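Long-range contacts in glia-derived nexin (Homo sapiens, PDB 4DY0), which inhibits serine proteases including thrombin, trypsin and urokinase, binds heparin, and promotes neurite extension by inhibiting thrombin: residues 283-288 against 318-323; 31-36 against 277-282. One frame throughout, in Å; residues are numbered along the deposited sequence.

In the fold
Contact 2 (31-36 against 277-282) and contact 1 (283-288 against 318-323) share strand 266-284, which runs beside strand 319-328; strand 32-34 crosses it at 277-282, and 283-284 end the pairing. Their centres lie about 14 Å apart. Gln322 joins them: OE1 is 2.8 Å from Ser35 N, a probable hydrogen bond, and its NE2 bonds to Asn166 OD1. A sulfate, probably from the crystallisation liquor, is weakly bonded by Lys323 of contact 1 and lies about 4 Å from the Val280 side chain of contact 2. Contact 1 is strand pairing within sheet A of the serpin fold; contact 2 joins that sheet to a second by side-chain packing. Both lie away from the predicted reactive bond.

Contact 1: residues 283-288 against 318-323; sequences TDLKEP and SHILQK. With SO4 (sulfate ion), chain D.
Asp284 reaches across to His319 and Ile320 and uses both carboxylate oxygens. Its CG is anti to the backbone N (chi1 -172°), which puts OD2 2.7 Å from His319 ND1, at the edge of a ring turned 65° from the carboxylate; the donor lies above the carboxylate plane. OD1 takes Ile320 N at 3.2 Å and, from the opposite face, Lys286 N at 3.3 Å, a capping bond at the turn into helix 286-291. The Lys286 chain bends at chi3 (60°) and brings NZ to Ser318 O, 2.9 Å away, obliquely to the imidazole. Next to Asp284, Thr283 and Gln322 form an antiparallel hydrogen-bonded pair, and Leu285 N bonds to Ile320 O (2.8 Å). Leu285 CD2 meets Ile320 CG2 at 3.8 Å, their side chains crossing near a right angle against helix 36-47. Lys323 NZ, bonded to Asp147 O and Asn148 O, also bonds weakly to a sulfate, probably crystallisation-derived. Replacing Asp284 by an alanine is likely to leave His319 ND1 and Ile320 N without their acceptor and the helix turn uncapped. With three N-H donors and the Lys286 ammonium nearby, the carboxylate is likely to stay ionised, tying the end of strand 266-284 to residues 319-320.

Contact 2: residues 31-36 against 277-282; sequences NIVISP and FTAVAQ
Strand 32-34 passes over strand 277-282 at 79°, with the axes 5.7 Å apart at their closest, and Val33 faces Ala281 at the crossing with 5.2 Å between the two CA atoms. So steep a crossing rules out strand pairing, and the contact rests on small apolar groups. The Ala281 CB points toward the other strand, and its methyl sits against that strand's backbone: CB lies 3.5 Å from Val33 N, 4.0 Å from Val33 CB and 3.9 Å from Asn31 O. Val33 has CG1 anti to the backbone N (chi1 -172°), which leaves CG2 beside that N; CG2 then rests alongside the Ala279 methyl, 4.0 Å from its CB, and is also near Ala281 CB. Two alanines, alternate residues of one strand, thus receive a single branched side chain. In the serpin fold this is where sheet B meets the large sheet A: strand 32-34 pairs with strand 369-376, whereas 277-282 pairs with strand 319-328, whose Ala324 also touches Val33. The CB atoms of Ile32 and Ile34 point away from 277-282, and their side chains pack on Phe20 and Ile23 of helix 5-26. The CB of Asn31 points toward the crossing strand, but its amide is bonded to Asn377 N and Lys378 O near the C-terminus.

Contact 1: residues 283-288 against 318-323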
loop_
_atom_site.group_PDB
_atom_site.type_symbol
_atom_site.label_atom_id
_atom_site.label_comp_id
_atom_site.label_asym_id
_atom_site.label_seq_id
_atom_site.Cartn_x
_atom_site.Cartn_y
_atom_site.Cartn_z
ATOM N N THR A 283 -7.884 -0.077 6.241
ATOM C CA THR A 283 -8.550 1.184 6.031
ATOM C C THR A 283 -9.659 1.054 5.000
ATOM O O THR A 283 -9.597 0.213 4.104
ATOM C CB THR A 283 -7.546 2.264 5.584
ATOM O OG1 THR A 283 -8.048 3.556 5.936
ATOM C CG2 THR A 283 -7.315 2.204 4.081
ATOM N N ASP A 284 -10.684 1.885 5.146
ATOM C CA ASP A 284 -11.736 1.990 4.154
ATOM C C ASP A 284 -11.385 3.147 3.230
ATOM O O ASP A 284 -11.275 4.289 3.674
ATOM C CB ASP A 284 -13.079 2.235 4.840
ATOM C CG ASP A 284 -14.249 2.167 3.880
ATOM O OD1 ASP A 284 -14.019 1.975 2.669
ATOM O OD2 ASP A 284 -15.402 2.310 4.337
ATOM N N LEU A 285 -11.211 2.853 1.945
ATOM C CA LEU A 285 -10.753 3.854 0.981
ATOM C C LEU A 285 -11.841 4.833 0.549
ATOM O O LEU A 285 -11.555 5.826 -0.117
ATOM C CB LEU A 285 -10.158 3.162 -0.248
ATOM C CG LEU A 285 -8.655 2.870 -0.238
ATOM C CD1 LEU A 285 -8.097 2.864 1.174
ATOM C CD2 LEU A 285 -8.345 1.560 -0.959
ATOM N N LYS A 286 -13.082 4.560 0.932
ATOM C CA LYS A 286 -14.229 5.346 0.465
ATOM C C LYS A 286 -14.068 6.869 0.549
ATOM O O LYS A 286 -14.153 7.561 -0.466
ATOM C CB LYS A 286 -15.510 4.914 1.185
ATOM C CG LYS A 286 -16.719 5.784 0.870
ATOM C CD LYS A 286 -18.022 5.071 1.189
ATOM C CE LYS A 286 -18.108 4.702 2.656
ATOM N NZ LYS A 286 -19.348 3.941 2.955
ATOM N N GLU A 287 -13.848 7.395 1.750
ATOM C CA GLU A 287 -13.815 8.850 1.939
ATOM C C GLU A 287 -12.705 9.561 1.156
ATOM O O GLU A 287 -12.965 10.545 0.462
ATOM C CB GLU A 287 -13.758 9.209 3.425
ATOM C CG GLU A 287 -15.014 8.815 4.187
ATOM C CD GLU A 287 -16.261 9.477 3.627
ATOM O OE1 GLU A 287 -16.261 10.718 3.472
ATOM O OE2 GLU A 287 -17.243 8.757 3.346
ATOM N N PRO A 288 -11.462 9.072 1.271
ATOM C CA PRO A 288 -10.370 9.669 0.514
ATOM C C PRO A 288 -10.659 9.672 -0.985
ATOM O O PRO A 288 -10.350 10.646 -1.677
ATOM C CB PRO A 288 -9.186 8.752 0.827
ATOM C CG PRO A 288 -9.504 8.183 2.166
ATOM C CD PRO A 288 -10.996 8.011 2.182
ATOM N N SER A 318 -20.191 -0.321 -1.096
ATOM C CA SER A 318 -20.397 0.020 0.306
ATOM C C SER A 318 -19.075 0.356 0.988
ATOM O O SER A 318 -18.996 1.293 1.781
ATOM C CB SER A 318 -21.099 -1.127 1.044
ATOM O OG SER A 318 -22.433 -1.299 0.591
ATOM N N HIS A 319 -18.042 -0.417 0.672
ATOM C CA HIS A 319 -16.725 -0.245 1.270
ATOM C C HIS A 319 -15.661 -0.775 0.325
ATOM O O HIS A 319 -15.897 -1.732 -0.419
ATOM C CB HIS A 319 -16.617 -1.012 2.590
ATOM C CG HIS A 319 -17.578 -0.555 3.640
ATOM N ND1 HIS A 319 -17.503 0.690 4.229
ATOM C CD2 HIS A 319 -18.629 -1.182 4.219
ATOM C CE1 HIS A 319 -18.473 0.812 5.117
ATOM N NE2 HIS A 319 -19.171 -0.309 5.131
ATOM N N ILE A 320 -14.494 -0.141 0.359
ATOM C CA ILE A 320 -13.316 -0.636 -0.332
ATOM C C ILE A 320 -12.231 -0.802 0.714
ATOM O O ILE A 320 -11.609 0.174 1.130
ATOM C CB ILE A 320 -12.833 0.343 -1.415
ATOM C CG1 ILE A 320 -13.933 0.572 -2.456
ATOM C CG2 ILE A 320 -11.569 -0.185 -2.081
ATOM C CD1 ILE A 320 -13.614 1.668 -3.461
ATOM N N LEU A 321 -12.024 -2.040 1.151
ATOM C CA LEU A 321 -11.126 -2.323 2.267
ATOM C C LEU A 321 -9.749 -2.775 1.814
ATOM O O LEU A 321 -9.614 -3.727 1.044
ATOM C CB LEU A 321 -11.731 -3.388 3.174
ATOM C CG LEU A 321 -13.151 -3.092 3.649
ATOM C CD1 LEU A 321 -13.750 -4.319 4.309
ATOM C CD2 LEU A 321 -13.167 -1.901 4.594
ATOM N N GLN A 322 -8.727 -2.083 2.302
ATOM C CA GLN A 322 -7.351 -2.477 2.056
ATOM C C GLN A 322 -6.648 -2.770 3.373
ATOM O O GLN A 322 -6.724 -1.983 4.318
ATOM C CB GLN A 322 -6.597 -1.383 1.303
ATOM C CG GLN A 322 -5.132 -1.714 1.071
ATOM C CD GLN A 322 -4.425 -0.671 0.232
ATOM O OE1 GLN A 322 -3.930 0.335 0.751
ATOM N NE2 GLN A 322 -4.367 -0.907 -1.079
ATOM N N LYS A 323 -5.972 -3.912 3.433
ATOM C CA LYS A 323 -5.151 -4.245 4.585
ATOM C C LYS A 323 -3.739 -4.557 4.120
ATOM O O LYS A 323 -3.535 -5.373 3.224
ATOM C CB LYS A 323 -5.741 -5.425 5.349
ATOM C CG LYS A 323 -5.104 -5.661 6.707
ATOM C CD LYS A 323 -6.075 -6.358 7.649
ATOM C CE LYS A 323 -5.440 -6.625 9.005
ATOM N NZ LYS A 323 -6.460 -7.056 9.997
HETATM S S SO4 D . -4.216 -10.023 11.151
HETATM O O1 SO4 D . -3.278 -10.283 12.267
HETATM O O2 SO4 D . -4.141 -8.596 10.769
HETATM O O3 SO4 D . -3.842 -10.863 9.991
HETATM O O4 SO4 D . -5.598 -10.343 11.582
#

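Contact 2: residues 31-36 against 277-282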
loop_
_atom_site.group_PDB
_atom_site.type_symbol
_atom_site.label_atom_id
_atom_site.label_comp_id
_atom_site.label_asym_id
_atom_site.label_seq_id
_atom_site.Cartn_x
_atom_site.Cartn_y
_atom_site.Cartn_z
ATOM N N ASN A 31 -0.462 4.770 13.069
ATOM C CA ASN A 31 0.259 3.943 12.134
ATOM C C ASN A 31 -0.605 3.749 10.899
ATOM O O ASN A 31 -1.692 3.183 10.967
ATOM C CB ASN A 31 0.618 2.602 12.772
ATOM C CG ASN A 31 1.654 2.743 13.863
ATOM O OD1 ASN A 31 2.375 3.747 13.935
ATOM N ND2 ASN A 31 1.739 1.739 14.727
ATOM N N ILE A 32 -0.131 4.249 9.767
ATOM C CA ILE A 32 -0.879 4.134 8.527
ATOM C C ILE A 32 -0.041 3.379 7.507
ATOM O O ILE A 32 1.063 3.801 7.167
ATOM C CB ILE A 32 -1.255 5.514 7.967
ATOM C CG1 ILE A 32 -2.107 6.286 8.978
ATOM C CG2 ILE A 32 -1.999 5.366 6.656
ATOM C CD1 ILE A 32 -3.468 5.659 9.239
ATOM N N VAL A 33 -0.559 2.248 7.041
ATOM C CA VAL A 33 0.138 1.448 6.044
ATOM C C VAL A 33 -0.783 1.151 4.875
ATOM O O VAL A 33 -1.758 0.411 5.004
ATOM C CB VAL A 33 0.680 0.137 6.635
ATOM C CG1 VAL A 33 1.564 -0.578 5.616
ATOM C CG2 VAL A 33 1.456 0.425 7.906
ATOM N N ILE A 34 -0.457 1.750 3.738
ATOM C CA ILE A 34 -1.269 1.683 2.539
ATOM C C ILE A 34 -0.468 1.019 1.426
ATOM O O ILE A 34 0.769 0.981 1.475
ATOM C CB ILE A 34 -1.624 3.109 2.072
ATOM C CG1 ILE A 34 -2.575 3.781 3.067
ATOM C CG2 ILE A 34 -2.204 3.098 0.675
ATOM C CD1 ILE A 34 -3.881 3.070 3.225
ATOM N N SER A 35 -1.168 0.495 0.425
ATOM C CA SER A 35 -0.512 0.038 -0.792
ATOM C C SER A 35 -0.959 0.906 -1.955
ATOM O O SER A 35 -2.035 0.696 -2.507
ATOM C CB SER A 35 -0.839 -1.420 -1.081
ATOM O OG SER A 35 -0.291 -1.797 -2.329
ATOM N N PRO A 36 -0.144 1.909 -2.318
ATOM C CA PRO A 36 -0.544 2.830 -3.381
ATOM C C PRO A 36 -0.894 2.107 -4.676
ATOM O O PRO A 36 -1.871 2.461 -5.341
ATOM C CB PRO A 36 0.699 3.703 -3.569
ATOM C CG PRO A 36 1.347 3.706 -2.211
ATOM C CD PRO A 36 1.127 2.305 -1.685
ATOM N N PHE A 277 10.044 -5.038 13.677
ATOM C CA PHE A 277 8.619 -4.961 13.974
ATOM C C PHE A 277 7.761 -5.399 12.797
ATOM O O PHE A 277 8.261 -5.661 11.704
ATOM C CB PHE A 277 8.240 -3.527 14.343
ATOM C CG PHE A 277 8.105 -2.617 13.153
ATOM C CD1 PHE A 277 9.221 -2.267 12.400
ATOM C CD2 PHE A 277 6.864 -2.117 12.781
ATOM C CE1 PHE A 277 9.101 -1.431 11.298
ATOM C CE2 PHE A 277 6.732 -1.283 11.680
ATOM C CZ PHE A 277 7.853 -0.940 10.936
ATOM N N THR A 278 6.457 -5.462 13.038
ATOM C CA THR A 278 5.491 -5.759 12.002
ATOM C C THR A 278 4.567 -4.562 11.827
ATOM O O THR A 278 3.923 -4.120 12.777
ATOM C CB THR A 278 4.647 -6.989 12.367
ATOM O OG1 THR A 278 5.510 -8.106 12.616
ATOM C CG2 THR A 278 3.684 -7.324 11.244
ATOM N N ALA A 279 4.524 -4.037 10.609
ATOM C CA ALA A 279 3.659 -2.919 10.271
ATOM C C ALA A 279 2.385 -3.437 9.623
ATOM O O ALA A 279 2.437 -4.102 8.594
ATOM C CB ALA A 279 4.377 -1.969 9.325
ATOM N N VAL A 280 1.242 -3.122 10.220
ATOM C CA VAL A 280 -0.033 -3.584 9.694
ATOM C C VAL A 280 -1.153 -2.573 9.941
ATOM O O VAL A 280 -1.297 -2.043 11.044
ATOM C CB VAL A 280 -0.427 -4.947 10.292
ATOM C CG1 VAL A 280 -0.341 -4.901 11.818
ATOM C CG2 VAL A 280 -1.820 -5.343 9.838
ATOM N N ALA A 281 -1.944 -2.310 8.906
ATOM C CA ALA A 281 -3.070 -1.398 9.021
ATOM C C ALA A 281 -4.166 -1.746 8.022
ATOM O O ALA A 281 -3.895 -2.251 6.934
ATOM C CB ALA A 281 -2.613 0.038 8.827
ATOM N N GLN A 282 -5.404 -1.477 8.405
ATOM C CA GLN A 282 -6.527 -1.633 7.504
ATOM C C GLN A 282 -7.216 -0.289 7.364
ATOM O O GLN A 282 -7.150 0.547 8.260
ATOM C CB GLN A 282 -7.513 -2.668 8.039
ATOM C CG GLN A 282 -8.756 -2.814 7.182
ATOM C CD GLN A 282 -9.847 -3.613 7.865
ATOM O OE1 GLN A 282 -9.605 -4.710 8.374
ATOM N NE2 GLN A 282 -11.060 -3.069 7.874
#